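Putative modulator of DNA gyrase (Bacteroides thetaiotaomicron, PDB 1VPB) is a putative modulator of DNA gyrase and probably a metallopeptidase of the PmbA/TldD type. Local coordinates at residues Thr92-Lys95 with Asn96-Ser100; Lys359-Asp362 with Gly363-Gly367. All coordinates share one frame; numbering follows the deposited sequence.

Contact 1: Thr92-Lys95 with Asn96-Ser100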
loop_
_atom_site.group_PDB
_atom_site.type_symbol
_atom_site.label_atom_id
_atom_site.label_comp_id
_atom_site.label_asym_id
_atom_site.label_seq_id
_atom_site.Cartn_x
_atom_site.Cartn_y
_atom_site.Cartn_z
ATOM N N THR A 92 24.372 17.525 -8.772
ATOM C CA THR A 92 24.787 16.835 -7.552
ATOM C C THR A 92 24.066 15.515 -7.371
ATOM O O THR A 92 24.717 14.525 -7.017
ATOM C CB THR A 92 24.488 17.733 -6.354
ATOM O OG1 THR A 92 25.322 18.879 -6.483
ATOM C CG2 THR A 92 24.905 17.071 -5.023
ATOM N N PHE A 93 22.746 15.515 -7.573
ATOM C CA PHE A 93 21.959 14.327 -7.378
ATOM C C PHE A 93 22.399 13.212 -8.327
ATOM O O PHE A 93 22.516 12.036 -7.936
ATOM C CB PHE A 93 20.465 14.641 -7.597
ATOM C CG PHE A 93 19.551 13.490 -7.270
ATOM C CD1 PHE A 93 19.450 12.990 -5.977
ATOM C CD2 PHE A 93 18.844 12.904 -8.247
ATOM C CE1 PHE A 93 18.651 11.909 -5.710
ATOM C CE2 PHE A 93 18.007 11.852 -7.978
ATOM C CZ PHE A 93 17.887 11.385 -6.740
ATOM N N ILE A 94 22.562 13.560 -9.608
ATOM C CA ILE A 94 22.977 12.557 -10.613
ATOM C C ILE A 94 24.388 12.064 -10.320
ATOM O O ILE A 94 24.634 10.885 -10.335
ATOM C CB ILE A 94 22.881 13.148 -12.042
ATOM C CG1 ILE A 94 21.390 13.388 -12.346
ATOM C CG2 ILE A 94 23.417 12.207 -13.061
ATOM C CD1 ILE A 94 21.159 14.216 -13.616
ATOM N N LYS A 95 25.317 12.976 -10.053
ATOM C CA LYS A 95 26.694 12.520 -9.811
ATOM C C LYS A 95 26.758 11.628 -8.592
ATOM O O LYS A 95 27.498 10.614 -8.592
ATOM C CB LYS A 95 27.623 13.732 -9.703
ATOM C CG LYS A 95 29.111 13.382 -9.558
ATOM C CD LYS A 95 29.667 12.512 -10.742
ATOM C CE LYS A 95 31.197 12.670 -10.880
ATOM N NZ LYS A 95 31.843 12.419 -9.548
ATOM N N ASN A 96 26.031 11.984 -7.540
ATOM C CA ASN A 96 25.994 11.157 -6.343
ATOM C C ASN A 96 25.394 9.800 -6.635
ATOM O O ASN A 96 25.903 8.827 -6.134
ATOM C CB ASN A 96 25.249 11.846 -5.219
ATOM C CG ASN A 96 26.060 12.993 -4.630
ATOM O OD1 ASN A 96 27.282 13.134 -4.904
ATOM N ND2 ASN A 96 25.412 13.810 -3.801
ATOM N N GLY A 97 24.353 9.735 -7.480
ATOM C CA GLY A 97 23.774 8.482 -7.893
ATOM C C GLY A 97 24.746 7.575 -8.650
ATOM O O GLY A 97 24.834 6.370 -8.381
ATOM N N ILE A 98 25.518 8.196 -9.537
ATOM C CA ILE A 98 26.514 7.467 -10.326
ATOM C C ILE A 98 27.581 6.865 -9.404
ATOM O O ILE A 98 27.897 5.681 -9.469
ATOM C CB ILE A 98 27.143 8.404 -11.395
ATOM C CG1 ILE A 98 26.127 8.740 -12.472
ATOM C CG2 ILE A 98 28.354 7.775 -12.003
ATOM C CD1 ILE A 98 26.547 9.815 -13.466
ATOM N N ASP A 99 28.097 7.702 -8.509
ATOM C CA ASP A 99 29.182 7.289 -7.640
ATOM C C ASP A 99 28.717 6.236 -6.627
ATOM O O ASP A 99 29.414 5.290 -6.363
ATOM C CB ASP A 99 29.773 8.483 -6.992
ATOM C CG ASP A 99 30.595 9.343 -7.955
ATOM O OD1 ASP A 99 31.087 8.883 -9.030
ATOM O OD2 ASP A 99 30.807 10.530 -7.659
ATOM N N SER A 100 27.466 6.356 -6.176
ATOM C CA SER A 100 26.871 5.379 -5.288
ATOM C C SER A 100 26.635 4.031 -5.987
ATOM O O SER A 100 26.887 2.966 -5.408
ATOM C CB SER A 100 25.560 5.927 -4.776
ATOM O OG SER A 100 25.810 7.017 -3.928
#
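Lys95 and Asp99, one helical turn apart, form an i to i+4 salt bridge along helix 87-101. Lys95 NZ lies 2.9 Å from Asp99 OD2, which accepts through its syn lone pair, on the side of OD1. The lysine leaves the backbone with CG anti to its own N (chi1 -176°), then bends at chi2 and again at chi4, which brings the chain slantwise across to OD2, with CG, CD and CE also close to it. The other oxygen, OD1, is in a salt bridge with Arg102, and the carboxylate is thus shared between two cations, which would probably favour its ionised form.

Backbone bonds follow the regular alpha-helical pattern, from Asn96 N to Thr92 O (2.9 Å) through Asp99 N to Lys95 O (3.0 Å). Ser100 adds a side-chain bond: its OG is 2.9 Å from Asn96 O, and the carbonyl receives OG and Ser100 N from opposite faces of its plane.

Apolar contact is lighter: Ile94 CG2 meets Ile98 CD1 at 4.0 Å. Separately, Thr92 and Asn96 lie side by side, pointing the same way, with the methyl Thr92 CG2 3.5 Å from Asn96 ND2.

Ile94 packs on Ala25 and Tyr28 of helix 16-31, Lys95 also on Tyr28, Ile98 on Leu71 and Val73 of strand 58-73, and Phe93 on Ile80 and Thr82 of strand 76-82; Phe93 also touches Ser63 of the second subunit.

Contact 2: Lys359-Asp362 with Gly363-Gly367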
loop_
_atom_site.group_PDB
_atom_site.type_symbol
_atom_site.label_atom_id
_atom_site.label_comp_id
_atom_site.label_asym_id
_atom_site.label_seq_id
_atom_site.Cartn_x
_atom_site.Cartn_y
_atom_site.Cartn_z
ATOM N N LYS A 359 -22.937 -16.297 -25.774
ATOM C CA LYS A 359 -23.859 -15.968 -24.690
ATOM C C LYS A 359 -23.310 -14.936 -23.703
ATOM O O LYS A 359 -22.099 -14.805 -23.549
ATOM C CB LYS A 359 -24.160 -17.248 -23.946
ATOM C CG LYS A 359 -24.742 -18.326 -24.863
ATOM C CD LYS A 359 -25.370 -19.415 -24.036
ATOM C CE LYS A 359 -25.676 -20.647 -24.874
ATOM N NZ LYS A 359 -26.392 -21.629 -24.019
ATOM N N ASN A 360 -24.208 -14.186 -23.053
ATOM C CA ASN A 360 -23.818 -13.328 -21.952
ATOM C C ASN A 360 -23.974 -14.108 -20.667
ATOM O O ASN A 360 -24.320 -15.253 -20.686
ATOM C CB ASN A 360 -24.645 -12.034 -21.917
ATOM C CG ASN A 360 -26.128 -12.266 -21.713
ATOM O OD1 ASN A 360 -26.581 -13.335 -21.324
ATOM N ND2 ASN A 360 -26.915 -11.228 -21.993
ATOM N N LEU A 361 -23.697 -13.475 -19.546
ATOM C CA LEU A 361 -23.740 -14.159 -18.261
ATOM C C LEU A 361 -25.068 -14.858 -18.008
ATOM O O LEU A 361 -25.100 -16.012 -17.583
ATOM C CB LEU A 361 -23.390 -13.176 -17.145
ATOM C CG LEU A 361 -23.439 -13.695 -15.710
ATOM C CD1 LEU A 361 -22.486 -14.879 -15.582
ATOM C CD2 LEU A 361 -23.086 -12.645 -14.701
ATOM N N ASP A 362 -26.174 -14.163 -18.268
ATOM C CA ASP A 362 -27.483 -14.741 -18.033
ATOM C C ASP A 362 -27.674 -15.977 -18.863
ATOM O O ASP A 362 -28.195 -16.975 -18.385
ATOM C CB ASP A 362 -28.594 -13.720 -18.330
ATOM C CG ASP A 362 -28.643 -12.586 -17.311
ATOM O OD1 ASP A 362 -28.304 -12.800 -16.120
ATOM O OD2 ASP A 362 -29.011 -11.427 -17.621
ATOM N N GLY A 363 -27.212 -15.916 -20.107
ATOM C CA GLY A 363 -27.342 -17.020 -21.045
ATOM C C GLY A 363 -26.515 -18.226 -20.611
ATOM O O GLY A 363 -26.945 -19.379 -20.733
ATOM N N LEU A 364 -25.313 -17.955 -20.095
ATOM C CA LEU A 364 -24.454 -19.013 -19.545
ATOM C C LEU A 364 -25.081 -19.670 -18.289
ATOM O O LEU A 364 -25.072 -20.903 -18.153
ATOM C CB LEU A 364 -23.065 -18.432 -19.225
ATOM C CG LEU A 364 -22.262 -17.938 -20.419
ATOM C CD1 LEU A 364 -21.052 -17.138 -19.961
ATOM C CD2 LEU A 364 -21.797 -19.086 -21.290
ATOM N N ILE A 365 -25.638 -18.862 -17.393
ATOM C CA ILE A 365 -26.251 -19.383 -16.174
ATOM C C ILE A 365 -27.420 -20.301 -16.535
ATOM O O ILE A 365 -27.596 -21.383 -15.977
ATOM C CB ILE A 365 -26.731 -18.227 -15.298
ATOM C CG1 ILE A 365 -25.537 -17.492 -14.682
ATOM C CG2 ILE A 365 -27.661 -18.695 -14.188
ATOM C CD1 ILE A 365 -25.932 -16.190 -14.114
ATOM N N ALA A 366 -28.199 -19.849 -17.502
ATOM C CA ALA A 366 -29.403 -20.572 -17.923
ATOM C C ALA A 366 -29.088 -22.003 -18.376
ATOM O O ALA A 366 -29.957 -22.891 -18.317
ATOM C CB ALA A 366 -30.086 -19.812 -19.025
ATOM N N GLY A 367 -27.854 -22.237 -18.820
ATOM C CA GLY A 367 -27.438 -23.564 -19.293
ATOM C C GLY A 367 -26.822 -24.492 -18.262
ATOM O O GLY A 367 -26.417 -25.607 -18.599
#
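The carboxamide of Asn360 is met at its oxygen end by Gly363 N, which donates to OD1 at 2.9 Å, whereas Asp362 N stands off one face of the amide, 3.2 Å from Asn360 OD1. Gly363 N lies almost straight ahead of the side-chain carbonyl, with a C=O...N angle of 169°, and its N-H points well at the oxygen (157°). CG sits between the backbone N and the carbonyl carbon (chi1 62°), a position that brings OD1, although the side chain sets out away from the helix, to the amide of Gly363. The flat peptide carbonyl of the same residue is used as well: Asn360 O receives Leu364 N at 2.9 Å, and Leu364 CG rests against this oxygen at 3.4 Å.

This is a helix N-cap. Asn360 holds one amide of the first turn through its side chain and begins the i to i+4 backbone series through its main chain. The series continues with Ile365 N on Leu361 O and Ala366 N on Asp362 O.

Leu361 CG reaches Ile365 CD1 at 3.9 Å, the two side chains crossing at a slant, and both pack on Leu373 of strand 370-378. Another apolar contact joins Lys359 CB to Leu364 CD2 at 4.0 Å. Beyond CG the lysine runs extended past Gly363, its CD 3.7 Å from Gly363 O. Lys359 is also joined to Asn428 by backbone hydrogen bonding, and Leu364 packs on Ser440.

Contacts 1 and 2 lie on opposite sides of the chain's centre, their own centres about 60 Å apart and their nearest atoms about 48 Å apart. Each lies within a single helix, so they share no element. Both are partly buried: Ile94, Gly97 and Ile98 are buried in contact 1, Leu364 and Ile365 in contact 2, where more residues are exposed. Contact 1 belongs to the middle and later turns of a long helix in the family's first domain, where a charged pair spans one turn and a second subunit lies close by. Contact 2 takes in the whole of a short helix and flanking residues in the C-terminal domain; its distinctive bond is a neutral cap, and no other protein chain of the assembly reaches it.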